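Side-chain contacts in afamin (Homo sapiens, PDB 6FAK), which carries hydrophobic molecules in body fluids, keeping lipid-modified Wnt proteins soluble and active and binding vitamin E: residues D48-E51 and Y52-R55; N21-Y24 and I25-A29; D252-Q255 and C256-T260; L68-N71 and V72-E75. One frame throughout, in Å; residues are numbered along the deposited sequence. Where two conformers were deposited one is given.

Contact 1 (D48-E51 and Y52-R55); sequences DMVE and YKDR
Tyr52, Lys53, Asp54 and Arg55 each donate their backbone N-H to the carbonyl four residues back, from Asp48 O to Glu51 O, so the eight residues form a continuous run of alpha-helix; the bond from Asp54 N to Val50 O is 2.9 Å long. Among the side chains, Met49 and Tyr52 give the apolar contact: the methyl Met49 CE stands 4.3 Å from Tyr52 CD2. Next round the helix, Val50 and Asp54 run side by side in the same direction, Val50 CG1 lying 3.8 Å from the carboxylate oxygen Asp54 OD2. Arg55 bends at its second torsion (chi2 90°), which folds its aliphatic part back over the preceding turn and brings CD doubtfully close to Glu51 O. Its charged end forms no ion pair with Glu51, since Glu51 OE1 and Arg55 NE remain 5.1 Å apart; any attraction there is probably weak. This part of helix 39-58 is mostly at the surface, and Met49 is its buried residue. Met49 packs on Thr26 of helix 22-33 and Lys76 of helix 69-78, Val50 and Lys53 rest on Ile22, and Tyr52 lies against Val72 while its hydroxyl is hydrogen-bonded to Glu64 O.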
ATOM      1  N   ASP A  48     -13.334  28.471   6.066  1.00 48.47           N
ATOM      2  CA  ASP A  48     -12.250  28.862   6.989  1.00 50.42           C
ATOM      3  C   ASP A  48     -10.852  28.903   6.383  1.00 49.87           C
ATOM      4  O   ASP A  48     -10.083  29.813   6.689  1.00 51.91           O
ATOM      5  CB  ASP A  48     -12.202  27.952   8.216  1.00 54.18           C
ATOM      6  CG  ASP A  48     -13.408  28.110   9.115  1.00 59.90           C
ATOM      7  OD1 ASP A  48     -14.225  29.022   8.876  1.00 61.81           O
ATOM      8  OD2 ASP A  48     -13.516  27.326  10.089  1.00 63.83           O
ATOM      9  N   MET A  49     -10.505  27.920   5.559  1.00 45.00           N
ATOM     10  CA  MET A  49      -9.170  27.889   4.938  1.00 43.70           C
ATOM     11  C   MET A  49      -9.009  28.875   3.755  1.00 46.60           C
ATOM     12  O   MET A  49      -7.927  29.452   3.576  1.00 46.15           O
ATOM     13  CB  MET A  49      -8.819  26.460   4.499  1.00 42.47           C
ATOM     14  CG  MET A  49      -8.745  25.477   5.644  1.00 41.68           C
ATOM     15  SD  MET A  49      -7.428  25.822   6.835  1.00 44.47           S
ATOM     16  CE  MET A  49      -5.996  25.757   5.771  1.00 46.91           C
ATOM     17  N   VAL A  50     -10.056  29.061   2.949  1.00 46.15           N
ATOM     18  CA  VAL A  50     -10.072  30.117   1.957  1.00 48.91           C
ATOM     19  C   VAL A  50      -9.797  31.458   2.666  1.00 51.68           C
ATOM     20  O   VAL A  50      -8.878  32.188   2.283  1.00 52.13           O
ATOM     21  CB  VAL A  50     -11.415  30.157   1.172  1.00 52.96           C
ATOM     22  CG1 VAL A  50     -11.570  31.471   0.398  1.00 60.40           C
ATOM     23  CG2 VAL A  50     -11.521  28.970   0.226  1.00 48.81           C
ATOM     24  N   GLU A  51     -10.546  31.746   3.729  1.00 54.05           N
ATOM     25  CA  GLU A  51     -10.348  32.996   4.476  1.00 60.33           C
ATOM     26  C   GLU A  51      -8.903  33.135   4.993  1.00 59.47           C
ATOM     27  O   GLU A  51      -8.294  34.185   4.809  1.00 56.88           O
ATOM     28  CB  GLU A  51     -11.385  33.155   5.600  1.00 66.19           C
ATOM     29  CG  GLU A  51     -12.792  33.402   5.051  1.00 75.80           C
ATOM     30  CD  GLU A  51     -13.870  33.414   6.118  1.00 81.70           C
ATOM     31  OE1 GLU A  51     -13.771  34.239   7.048  1.00 89.02           O
ATOM     32  OE2 GLU A  51     -14.826  32.616   6.015  1.00 77.32           O
ATOM     33  N   TYR A  52      -8.338  32.065   5.560  1.00 53.67           N
ATOM     34  CA  TYR A  52      -6.943  32.093   6.070  1.00 53.31           C
ATOM     35  C   TYR A  52      -5.940  32.388   4.952  1.00 56.69           C
ATOM     36  O   TYR A  52      -4.995  33.176   5.145  1.00 54.86           O
ATOM     37  CB  TYR A  52      -6.567  30.784   6.796  1.00 50.71           C
ATOM     38  CG  TYR A  52      -5.071  30.498   6.901  1.00 48.60           C
ATOM     39  CD1 TYR A  52      -4.324  30.923   7.993  1.00 51.25           C
ATOM     40  CD2 TYR A  52      -4.423  29.771   5.916  1.00 49.28           C
ATOM     41  CE1 TYR A  52      -2.967  30.649   8.087  1.00 51.48           C
ATOM     42  CE2 TYR A  52      -3.077  29.489   5.995  1.00 53.02           C
ATOM     43  CZ  TYR A  52      -2.355  29.925   7.078  1.00 53.04           C
ATOM     44  OH  TYR A  52      -1.018  29.617   7.120  1.00 55.76           O
ATOM     45  N   LYS A  53      -6.160  31.734   3.810  1.00 56.52           N
ATOM     46  CA  LYS A  53      -5.402  31.969   2.578  1.00 59.83           C
ATOM     47  C   LYS A  53      -5.462  33.443   2.138  1.00 61.63           C
ATOM     48  O   LYS A  53      -4.414  34.028   1.863  1.00 61.00           O
ATOM     49  CB  LYS A  53      -5.920  31.059   1.458  1.00 64.78           C
ATOM     50  CG  LYS A  53      -4.987  30.928   0.264  1.00 73.02           C
ATOM     51  CD  LYS A  53      -5.337  31.878  -0.875  1.00 75.24           C
ATOM     52  CE  LYS A  53      -6.289  31.245  -1.877  1.00 75.47           C
ATOM     53  NZ  LYS A  53      -7.627  30.977  -1.292  1.00 76.53           N
ATOM     54  N   ASP A  54      -6.667  34.038   2.114  1.00 60.47           N
ATOM     55  CA  ASP A  54      -6.841  35.477   1.754  1.00 62.81           C
ATOM     56  C   ASP A  54      -6.129  36.403   2.745  1.00 62.28           C
ATOM     57  O   ASP A  54      -5.519  37.387   2.327  1.00 59.90           O
ATOM     58  CB  ASP A  54      -8.327  35.891   1.676  1.00 62.30           C
ATOM     59  CG  ASP A  54      -9.103  35.185   0.558  1.00 66.99           C
ATOM     60  OD1 ASP A  54      -8.520  34.816  -0.484  1.00 65.96           O
ATOM     61  OD2 ASP A  54     -10.325  35.000   0.722  1.00 71.21           O
ATOM     62  N   ARG A  55      -6.239  36.085   4.042  1.00 63.19           N
ATOM     63  CA  ARG A  55      -5.631  36.877   5.127  1.00 68.77           C
ATOM     64  C   ARG A  55      -4.108  36.888   5.054  1.00 69.28           C
ATOM     65  O   ARG A  55      -3.475  37.945   5.205  1.00 68.12           O
ATOM     66  CB  ARG A  55      -6.083  36.410   6.529  1.00 68.83           C
ATOM     67  CG  ARG A  55      -7.318  37.121   7.083  1.00 79.03           C
ATOM     68  CD  ARG A  55      -8.611  36.413   6.705  1.00 86.47           C
ATOM     69  NE  ARG A  55      -9.775  37.312   6.689  1.00 92.92           N
ATOM     70  CZ  ARG A  55     -10.346  37.852   5.602  1.00 94.89           C
ATOM     71  NH1 ARG A  55      -9.862  37.607   4.381  1.00 93.13           N
ATOM     72  NH2 ARG A  55     -11.406  38.649   5.733  1.00100.18           N
TER

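Contact 2 (N21-Y24 and I25-A29); sequences NIEY and ITIIA
Ile22 and Thr26 meet one turn apart in the first turns of helix 22-33, part of the all-helical first albumin domain, with Asn21 at the N-cap position. Among the polar interactions, Ile22 O takes two hydrogen bonds from one residue: Thr26 N approaches from above the carbonyl plane, 38° out of it, while Thr26 OG1 reaches the same oxygen at 2.6 Å. The hydroxyl can do so because it stands beside its own backbone N (chi1 -62°), facing the preceding turn. With a valine in place of Thr26, Ile22 O would probably lose the hydroxyl bond and keep the backbone one alone. The nearly straight bond from Ile25 N to Asn21 O, at 176°, starts the regular backbone pattern. The amide of Asn21 does not cap this helix; its ND2 bonds Phe17 O, and Glu23 OE1 is held by Asn139 of helix 134-148. The apolar contacts are looser: Glu23 CG comes within 4.3 Å of Ile27 CD1. Outside the segments, Tyr24 packs on helix 134-148 and Ile28 on helix 154-171, whereas Ile25 faces helix 253-268. The extended side chain of Ile25 also runs back along its own helix, bringing CD1 to 4.2 Å from Asn21 CB.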
ATOM      1  N   ASN A  21      -5.966  25.220  -5.574  1.00 57.35           N
ATOM      2  CA  ASN A  21      -6.671  23.961  -5.237  1.00 52.38           C
ATOM      3  C   ASN A  21      -7.049  23.811  -3.739  1.00 46.74           C
ATOM      4  O   ASN A  21      -7.325  22.725  -3.275  1.00 40.96           O
ATOM      5  CB  ASN A  21      -5.831  22.767  -5.721  1.00 53.92           C
ATOM      6  CG  ASN A  21      -5.697  22.733  -7.238  1.00 60.48           C
ATOM      7  OD1 ASN A  21      -6.640  22.364  -7.950  1.00 64.65           O
ATOM      8  ND2 ASN A  21      -4.529  23.130  -7.743  1.00 57.01           N
ATOM      9  N   ILE A  22      -7.082  24.928  -3.020  1.00 47.51           N
ATOM     10  CA  ILE A  22      -7.293  24.969  -1.578  1.00 48.45           C
ATOM     11  C   ILE A  22      -8.579  24.269  -1.099  1.00 45.52           C
ATOM     12  O   ILE A  22      -8.604  23.684   0.002  1.00 44.49           O
ATOM     13  CB  ILE A  22      -7.266  26.429  -1.083  1.00 54.10           C
ATOM     14  CG1 ILE A  22      -7.095  26.515   0.439  1.00 53.90           C
ATOM     15  CG2 ILE A  22      -8.514  27.180  -1.535  1.00 54.91           C
ATOM     16  CD1 ILE A  22      -5.785  25.964   0.953  1.00 54.91           C
ATOM     17  N   GLU A  23      -9.622  24.327  -1.919  1.00 43.69           N
ATOM     18  CA  GLU A  23     -10.881  23.675  -1.631  1.00 44.45           C
ATOM     19  C   GLU A  23     -10.681  22.148  -1.634  1.00 40.40           C
ATOM     20  O   GLU A  23     -11.004  21.473  -0.656  1.00 41.17           O
ATOM     21  CB  GLU A  23     -11.979  24.130  -2.622  1.00 50.99           C
ATOM     22  CG  GLU A  23     -13.289  23.345  -2.535  1.00 58.58           C
ATOM     23  CD  GLU A  23     -14.440  23.971  -3.342  1.00 66.45           C
ATOM     24  OE1 GLU A  23     -14.483  23.804  -4.586  1.00 65.57           O
ATOM     25  OE2 GLU A  23     -15.327  24.601  -2.723  1.00 69.99           O
ATOM     26  N   TYR A  24     -10.090  21.637  -2.704  1.00 37.50           N
ATOM     27  CA  TYR A  24      -9.823  20.214  -2.854  1.00 37.56           C
ATOM     28  C   TYR A  24      -8.877  19.642  -1.769  1.00 33.06           C
ATOM     29  O   TYR A  24      -9.095  18.562  -1.227  1.00 30.58           O
ATOM     30  CB  TYR A  24      -9.263  19.924  -4.255  1.00 44.71           C
ATOM     31  CG  TYR A  24     -10.143  20.445  -5.379  1.00 54.86           C
ATOM     32  CD1 TYR A  24     -11.432  19.941  -5.579  1.00 63.42           C
ATOM     33  CD2 TYR A  24      -9.698  21.473  -6.231  1.00 62.27           C
ATOM     34  CE1 TYR A  24     -12.249  20.441  -6.598  1.00 68.42           C
ATOM     35  CE2 TYR A  24     -10.498  21.958  -7.259  1.00 67.02           C
ATOM     36  CZ  TYR A  24     -11.769  21.435  -7.444  1.00 69.63           C
ATOM     37  OH  TYR A  24     -12.569  21.922  -8.459  1.00 77.24           O
ATOM     38  N   ILE A  25      -7.813  20.377  -1.522  1.00 31.81           N
ATOM     39  CA  ILE A  25      -6.814  20.091  -0.496  1.00 32.30           C
ATOM     40  C   ILE A  25      -7.439  19.997   0.895  1.00 30.84           C
ATOM     41  O   ILE A  25      -7.113  19.076   1.679  1.00 29.81           O
ATOM     42  CB  ILE A  25      -5.715  21.178  -0.544  1.00 34.04           C
ATOM     43  CG1 ILE A  25      -4.866  20.997  -1.815  1.00 36.24           C
ATOM     44  CG2 ILE A  25      -4.844  21.190   0.685  1.00 34.94           C
ATOM     45  CD1 ILE A  25      -3.937  22.176  -2.044  1.00 38.71           C
ATOM     46  N   THR A  26      -8.300  20.947   1.217  1.00 30.11           N
ATOM     47  CA  THR A  26      -8.921  20.984   2.523  1.00 30.43           C
ATOM     48  C   THR A  26      -9.857  19.765   2.776  1.00 29.18           C
ATOM     49  O   THR A  26      -9.888  19.197   3.878  1.00 27.77           O
ATOM     50  CB  THR A  26      -9.714  22.308   2.701  1.00 32.72           C
ATOM     51  OG1 THR A  26      -8.801  23.411   2.620  1.00 35.60           O
ATOM     52  CG2 THR A  26     -10.363  22.356   4.054  1.00 33.11           C
ATOM     53  N   ILE A  27     -10.640  19.435   1.757  1.00 28.94           N
ATOM     54  CA  ILE A  27     -11.540  18.272   1.765  1.00 29.07           C
ATOM     55  C   ILE A  27     -10.741  17.002   2.001  1.00 27.46           C
ATOM     56  O   ILE A  27     -11.103  16.182   2.869  1.00 26.55           O
ATOM     57  CB  ILE A  27     -12.353  18.198   0.453  1.00 30.81           C
ATOM     58  CG1 ILE A  27     -13.415  19.280   0.479  1.00 33.13           C
ATOM     59  CG2 ILE A  27     -13.022  16.833   0.278  1.00 31.99           C
ATOM     60  CD1 ILE A  27     -14.161  19.446  -0.849  1.00 35.00           C
ATOM     61  N   ILE A  28      -9.635  16.849   1.251  1.00 26.83           N
ATOM     62  CA  ILE A  28      -8.811  15.647   1.393  1.00 26.05           C
ATOM     63  C   ILE A  28      -8.318  15.551   2.861  1.00 25.37           C
ATOM     64  O   ILE A  28      -8.516  14.531   3.504  1.00 24.77           O
ATOM     65  CB  ILE A  28      -7.583  15.644   0.485  1.00 26.24           C
ATOM     66  CG1 ILE A  28      -7.999  15.500  -0.996  1.00 26.90           C
ATOM     67  CG2 ILE A  28      -6.643  14.498   0.848  1.00 25.64           C
ATOM     68  CD1 ILE A  28      -6.872  15.574  -1.996  1.00 27.71           C
ATOM     69  N   ALA A  29      -7.729  16.626   3.374  1.00 25.05           N
ATOM     70  CA  ALA A  29      -7.179  16.594   4.760  1.00 25.10           C
ATOM     71  C   ALA A  29      -8.268  16.250   5.818  1.00 24.62           C
ATOM     72  O   ALA A  29      -8.070  15.420   6.688  1.00 24.18           O
ATOM     73  CB  ALA A  29      -6.547  17.934   5.094  1.00 25.48           C
TER

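Contact 3 (D252-Q255 and C256-T260); sequences DVVQ and CIRDT
Gln255 O receives the shortest backbone bond across this turn, from Asp259 N at 2.8 Å, and the two side chains meet beside it. Gln255 CG lies opposite its backbone N and the chain then bends (chi2 61°), which carries NE2 forward to Asp259 OD1 at 3.1 Å. That bond is weak: its N-H...O angle is 127°, and the amide and carboxylate planes are turned 68° apart. On the adjoining side of the helix Val254 and Arg258 run alongside each other. Val254 CG1 sits over the centre of one face of the guanidinium, 3.7 Å above its plane, while Arg258 NH2 bonds Gln15 OE1. Pro69 of helix 69-78 packs against Val254 and Gln255, and Val253 and Ile257 face Ile25 of helix 22-33. Cys256 is tied by a disulfide to Cys248 of helix 231-250. At the start of the helix Asp252 OD1 accepts from Gln255 N at 3.2 Å, met well above the carboxylate plane, while Cys256 N bonds Asp252 O. Aspartate at the N-cap with its carboxylate on the third following N-H is the classic capping bond, and it opens helix 253-268 within the region that binds hydrophobic ligands.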
ATOM      1  N   ASP A 252      -0.113  15.581   6.537  1.00 26.19           N
ATOM      2  CA  ASP A 252      -0.071  17.002   6.350  1.00 27.19           C
ATOM      3  C   ASP A 252      -0.126  17.262   4.816  1.00 27.16           C
ATOM      4  O   ASP A 252       0.909  17.251   4.130  1.00 27.18           O
ATOM      5  CB  ASP A 252       1.193  17.559   7.007  1.00 28.28           C
ATOM      6  CG  ASP A 252       1.276  19.086   6.919  1.00 29.73           C
ATOM      7  OD1 ASP A 252       0.639  19.726   6.040  1.00 29.55           O
ATOM      8  OD2 ASP A 252       2.005  19.612   7.753  1.00 33.37           O
ATOM      9  N   VAL A 253      -1.321  17.502   4.306  0.51 27.07           N
ATOM     10  CA  VAL A 253      -1.545  17.552   2.836  0.51 27.45           C
ATOM     11  C   VAL A 253      -0.763  18.668   2.132  0.51 27.91           C
ATOM     12  O   VAL A 253      -0.148  18.429   1.097  0.51 27.76           O
ATOM     13  CB  VAL A 253      -3.038  17.594   2.464  0.51 27.60           C
ATOM     14  CG1 VAL A 253      -3.745  16.344   2.960  0.51 27.24           C
ATOM     15  CG2 VAL A 253      -3.723  18.849   3.014  0.51 28.25           C
ATOM     16  N   VAL A 254      -0.754  19.861   2.727  1.00 28.56           N
ATOM     17  CA  VAL A 254       0.029  20.998   2.204  1.00 29.66           C
ATOM     18  C   VAL A 254       1.545  20.730   2.167  1.00 29.88           C
ATOM     19  O   VAL A 254       2.188  20.905   1.134  1.00 30.14           O
ATOM     20  CB  VAL A 254      -0.283  22.310   2.989  1.00 30.44           C
ATOM     21  CG1 VAL A 254       0.595  23.452   2.515  1.00 31.78           C
ATOM     22  CG2 VAL A 254      -1.748  22.671   2.820  1.00 31.17           C
ATOM     23  N   GLN A 255       2.100  20.288   3.286  1.00 29.30           N
ATOM     24  CA  GLN A 255       3.518  19.963   3.341  1.00 30.22           C
ATOM     25  C   GLN A 255       3.888  18.828   2.375  1.00 29.01           C
ATOM     26  O   GLN A 255       4.979  18.812   1.787  1.00 28.37           O
ATOM     27  CB  GLN A 255       3.929  19.565   4.762  1.00 31.81           C
ATOM     28  CG  GLN A 255       5.433  19.603   4.998  1.00 36.56           C
ATOM     29  CD  GLN A 255       6.004  21.018   4.785  1.00 40.77           C
ATOM     30  OE1 GLN A 255       5.333  22.023   5.029  1.00 42.45           O
ATOM     31  NE2 GLN A 255       7.191  21.081   4.252  1.00 41.71           N
ATOM     32  N   CYS A 256       3.000  17.857   2.260  1.00 28.03           N
ATOM     33  CA  CYS A 256       3.182  16.753   1.337  1.00 28.30           C
ATOM     34  C   CYS A 256       3.334  17.249  -0.099  1.00 28.36           C
ATOM     35  O   CYS A 256       4.278  16.846  -0.801  1.00 27.66           O
ATOM     36  CB  CYS A 256       2.023  15.749   1.473  1.00 28.40           C
ATOM     37  SG  CYS A 256       2.115  14.226   0.503  1.00 28.09           S
ATOM     38  N   ILE A 257       2.393  18.096  -0.527  1.00 28.89           N
ATOM     39  CA  ILE A 257       2.423  18.678  -1.880  1.00 30.35           C
ATOM     40  C   ILE A 257       3.718  19.468  -2.096  1.00 30.19           C
ATOM     41  O   ILE A 257       4.402  19.225  -3.080  1.00 29.63           O
ATOM     42  CB  ILE A 257       1.134  19.516  -2.211  1.00 31.12           C
ATOM     43  CG1 ILE A 257      -0.064  18.600  -2.389  1.00 31.42           C
ATOM     44  CG2 ILE A 257       1.304  20.321  -3.488  1.00 32.44           C
ATOM     45  CD1 ILE A 257      -1.412  19.258  -2.176  1.00 32.25           C
ATOM     46  N   ARG A 258       4.048  20.348  -1.152  1.00 31.26           N
ATOM     47  CA  ARG A 258       5.302  21.131  -1.179  1.00 33.51           C
ATOM     48  C   ARG A 258       6.548  20.278  -1.245  1.00 33.66           C
ATOM     49  O   ARG A 258       7.432  20.562  -2.027  1.00 33.09           O
ATOM     50  CB  ARG A 258       5.449  22.031   0.066  1.00 35.86           C
ATOM     51  CG  ARG A 258       4.523  23.242   0.049  1.00 38.81           C
ATOM     52  CD  ARG A 258       4.749  24.185   1.231  1.00 41.86           C
ATOM     53  NE  ARG A 258       3.763  25.273   1.225  1.00 44.94           N
ATOM     54  CZ  ARG A 258       3.329  25.975   2.281  1.00 46.62           C
ATOM     55  NH1 ARG A 258       3.777  25.721   3.510  1.00 45.04           N
ATOM     56  NH2 ARG A 258       2.432  26.922   2.107  1.00 49.15           N
ATOM     57  N   ASP A 259       6.656  19.279  -0.383  1.00 32.52           N
ATOM     58  CA  ASP A 259       7.832  18.395  -0.397  1.00 33.15           C
ATOM     59  C   ASP A 259       7.888  17.518  -1.637  1.00 31.61           C
ATOM     60  O   ASP A 259       8.983  17.234  -2.105  1.00 30.68           O
ATOM     61  CB  ASP A 259       7.953  17.522   0.873  1.00 36.20           C
ATOM     62  CG  ASP A 259       8.173  18.331   2.126  1.00 41.73           C
ATOM     63  OD1 ASP A 259       8.505  19.507   1.987  1.00 44.31           O
ATOM     64  OD2 ASP A 259       8.016  17.802   3.257  1.00 47.53           O
ATOM     65  N   THR A 260       6.744  17.045  -2.147  1.00 31.20           N
ATOM     66  CA  THR A 260       6.728  16.286  -3.388  1.00 31.48           C
ATOM     67  C   THR A 260       7.253  17.177  -4.552  1.00 33.22           C
ATOM     68  O   THR A 260       8.125  16.766  -5.301  1.00 32.32           O
ATOM     69  CB  THR A 260       5.312  15.764  -3.695  1.00 31.22           C
ATOM     70  OG1 THR A 260       4.897  14.854  -2.660  1.00 29.80           O
ATOM     71  CG2 THR A 260       5.246  15.031  -5.058  1.00 31.86           C
TER

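Contact 4 (L68-N71 and V72-E75); sequences LPNN and VLQE
Asn71 and Gln74 are bridged by one water in the first turns of helix 69-78, an alpha-helix of the first albumin domain with Leu68 at the N-cap and Pro69 in its first turn. The water donates to both amide oxygens, 2.6 Å to Asn71 OD1 and 2.7 Å to Gln74 OE1, so two acceptors are satisfied by a single molecule. Gln74 is extended beyond CG (chi2 172°) and crosses the side chain of Asn70, their amide planes 38° apart. Gln74 NE2 and Asn70 ND2, at 3.5 Å, are two donors and do not bond each other; Asn70 ND2 is instead satisfied by Glu250 OE2 and Tyr33 OH. Replacing Gln74 by a leucine would probably take away the water's second acceptor, leaving that water held by Asn71 OD1 and less firmly placed. The backbone acceptors are answered in order: Val72 N bonds Leu68 O at 3.3 Å and adds a weak bond to Pro69 O, whose main donor is Leu73 N, almost straight at 172°. Asn70 O takes Gln74 N at 2.8 Å. Asn71 O accepts from Glu75 N, and the carboxylate of Glu75 forms a salt bridge with Arg100. Around the helix, Asn71 and Gln74 touch Arg101 of helix 97-106, and Pro69 also touches Arg258 of helix 253-268. Leu73 adds a van der Waals touch within the turn, its CD2 lying 4.0 Å from Asn70 OD1.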
ATOM      1  N   LEU A  68       3.153  25.747  10.838  1.00 54.57           N
ATOM      2  CA  LEU A  68       3.045  24.481  10.116  1.00 52.74           C
ATOM      3  C   LEU A  68       1.602  24.375   9.547  1.00 54.01           C
ATOM      4  O   LEU A  68       0.633  24.820  10.204  1.00 49.04           O
ATOM      5  CB  LEU A  68       3.379  23.321  11.040  1.00 55.93           C
ATOM      6  CG  LEU A  68       3.627  21.927  10.446  1.00 58.27           C
ATOM      7  CD1 LEU A  68       4.943  21.801   9.664  1.00 58.24           C
ATOM      8  CD2 LEU A  68       3.604  20.912  11.582  1.00 55.01           C
ATOM      9  N   PRO A  69       1.455  23.876   8.294  1.00 53.30           N
ATOM     10  CA  PRO A  69       0.109  23.893   7.668  1.00 49.83           C
ATOM     11  C   PRO A  69      -0.910  23.080   8.444  1.00 39.96           C
ATOM     12  O   PRO A  69      -2.026  23.497   8.637  1.00 39.70           O
ATOM     13  CB  PRO A  69       0.346  23.277   6.279  1.00 51.39           C
ATOM     14  CG  PRO A  69       1.825  23.373   6.048  1.00 56.68           C
ATOM     15  CD  PRO A  69       2.459  23.252   7.407  1.00 54.52           C
ATOM     16  N   ASN A  70      -0.478  21.927   8.900  1.00 39.12           N
ATOM     17  CA  ASN A  70      -1.308  21.047   9.693  1.00 38.23           C
ATOM     18  C   ASN A  70      -1.778  21.688  10.992  1.00 36.91           C
ATOM     19  O   ASN A  70      -2.921  21.495  11.387  1.00 33.58           O
ATOM     20  CB  ASN A  70      -0.558  19.748  10.049  1.00 37.54           C
ATOM     21  CG  ASN A  70      -1.267  18.550   9.557  1.00 34.33           C
ATOM     22  OD1 ASN A  70      -2.285  18.692   8.840  1.00 33.57           O
ATOM     23  ND2 ASN A  70      -0.751  17.353   9.894  1.00 33.88           N
ATOM     24  N   ASN A  71      -0.889  22.440  11.643  1.00 35.74           N
ATOM     25  CA  ASN A  71      -1.270  23.150  12.867  1.00 37.75           C
ATOM     26  C   ASN A  71      -2.394  24.146  12.603  1.00 36.05           C
ATOM     27  O   ASN A  71      -3.310  24.259  13.430  1.00 35.54           O
ATOM     28  CB  ASN A  71      -0.059  23.788  13.594  1.00 39.57           C
ATOM     29  CG  ASN A  71       0.791  22.751  14.353  1.00 40.98           C
ATOM     30  OD1 ASN A  71       0.297  21.666  14.719  1.00 36.91           O
ATOM     31  ND2 ASN A  71       2.078  23.086  14.608  1.00 39.82           N
ATOM     32  N   VAL A  72      -2.396  24.772  11.431  1.00 35.26           N
ATOM     33  CA  VAL A  72      -3.491  25.680  11.044  1.00 36.04           C
ATOM     34  C   VAL A  72      -4.797  24.928  10.807  1.00 35.20           C
ATOM     35  O   VAL A  72      -5.812  25.269  11.385  1.00 34.78           O
ATOM     36  CB  VAL A  72      -3.147  26.535   9.786  1.00 38.76           C
ATOM     37  CG1 VAL A  72      -4.333  27.414   9.392  1.00 41.02           C
ATOM     38  CG2 VAL A  72      -1.916  27.429  10.069  1.00 39.85           C
ATOM     39  N   LEU A  73      -4.749  23.895   9.965  1.00 33.66           N
ATOM     40  CA  LEU A  73      -5.924  23.062   9.637  1.00 33.54           C
ATOM     41  C   LEU A  73      -6.546  22.441  10.860  1.00 31.52           C
ATOM     42  O   LEU A  73      -7.769  22.469  11.026  1.00 32.08           O
ATOM     43  CB  LEU A  73      -5.499  21.942   8.707  1.00 35.59           C
ATOM     44  CG  LEU A  73      -6.631  20.993   8.255  1.00 38.25           C
ATOM     45  CD1 LEU A  73      -7.152  21.493   6.904  1.00 40.13           C
ATOM     46  CD2 LEU A  73      -6.096  19.567   8.211  1.00 37.68           C
ATOM     47  N   GLN A  74      -5.709  21.876  11.728  1.00 31.01           N
ATOM     48  CA  GLN A  74      -6.185  21.183  12.925  1.00 29.96           C
ATOM     49  C   GLN A  74      -6.771  22.172  13.936  1.00 31.35           C
ATOM     50  O   GLN A  74      -7.758  21.863  14.615  1.00 30.55           O
ATOM     51  CB  GLN A  74      -5.078  20.295  13.527  1.00 29.63           C
ATOM     52  CG  GLN A  74      -4.815  19.088  12.610  1.00 29.14           C
ATOM     53  CD  GLN A  74      -3.622  18.221  12.969  1.00 28.66           C
ATOM     54  OE1 GLN A  74      -2.974  18.416  14.021  1.00 28.88           O
ATOM     55  NE2 GLN A  74      -3.393  17.164  12.138  1.00 27.33           N
ATOM     56  N   GLU A  75      -6.192  23.378  14.015  1.00 32.32           N
ATOM     57  CA  GLU A  75      -6.802  24.435  14.822  1.00 34.46           C
ATOM     58  C   GLU A  75      -8.217  24.748  14.346  1.00 34.29           C
ATOM     59  O   GLU A  75      -9.149  24.816  15.160  1.00 33.77           O
ATOM     60  CB  GLU A  75      -5.931  25.696  14.786  1.00 36.73           C
ATOM     61  CG  GLU A  75      -6.535  26.865  15.525  1.00 40.19           C
ATOM     62  CD  GLU A  75      -6.465  26.726  17.046  1.00 44.49           C
ATOM     63  OE1 GLU A  75      -5.774  25.789  17.563  1.00 43.23           O
ATOM     64  OE2 GLU A  75      -7.082  27.596  17.726  1.00 46.44           O
TER
HETATM   65  O   HOH W   1      -2.009  20.561  15.394  1.00 27.64           O

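In the fold
From the N terminus, contact 2 comes first, then contacts 1, 4 and 3. Each lies within one helix and joins consecutive turns, so none closes a long loop, and they follow in series without nesting or crossing. Helices 22-33, 39-58 and 69-78, all in the first albumin range, touch pairwise: Val50 CG2 meets Ile22 CG2 at 3.9 Å, Tyr52 CE1 meets Val72 CG1 at 3.7 Å, and Ala29 CB meets Leu73 CD2 at 3.5 Å. Contact 3, from the second range, packs against two of them, with Val253 CG2 3.5 Å from Ile25 CG2 and Val254 CB 3.5 Å from Pro69 CB. The packing of contact 3 on contacts 2 and 4 thus joins the two albumin ranges.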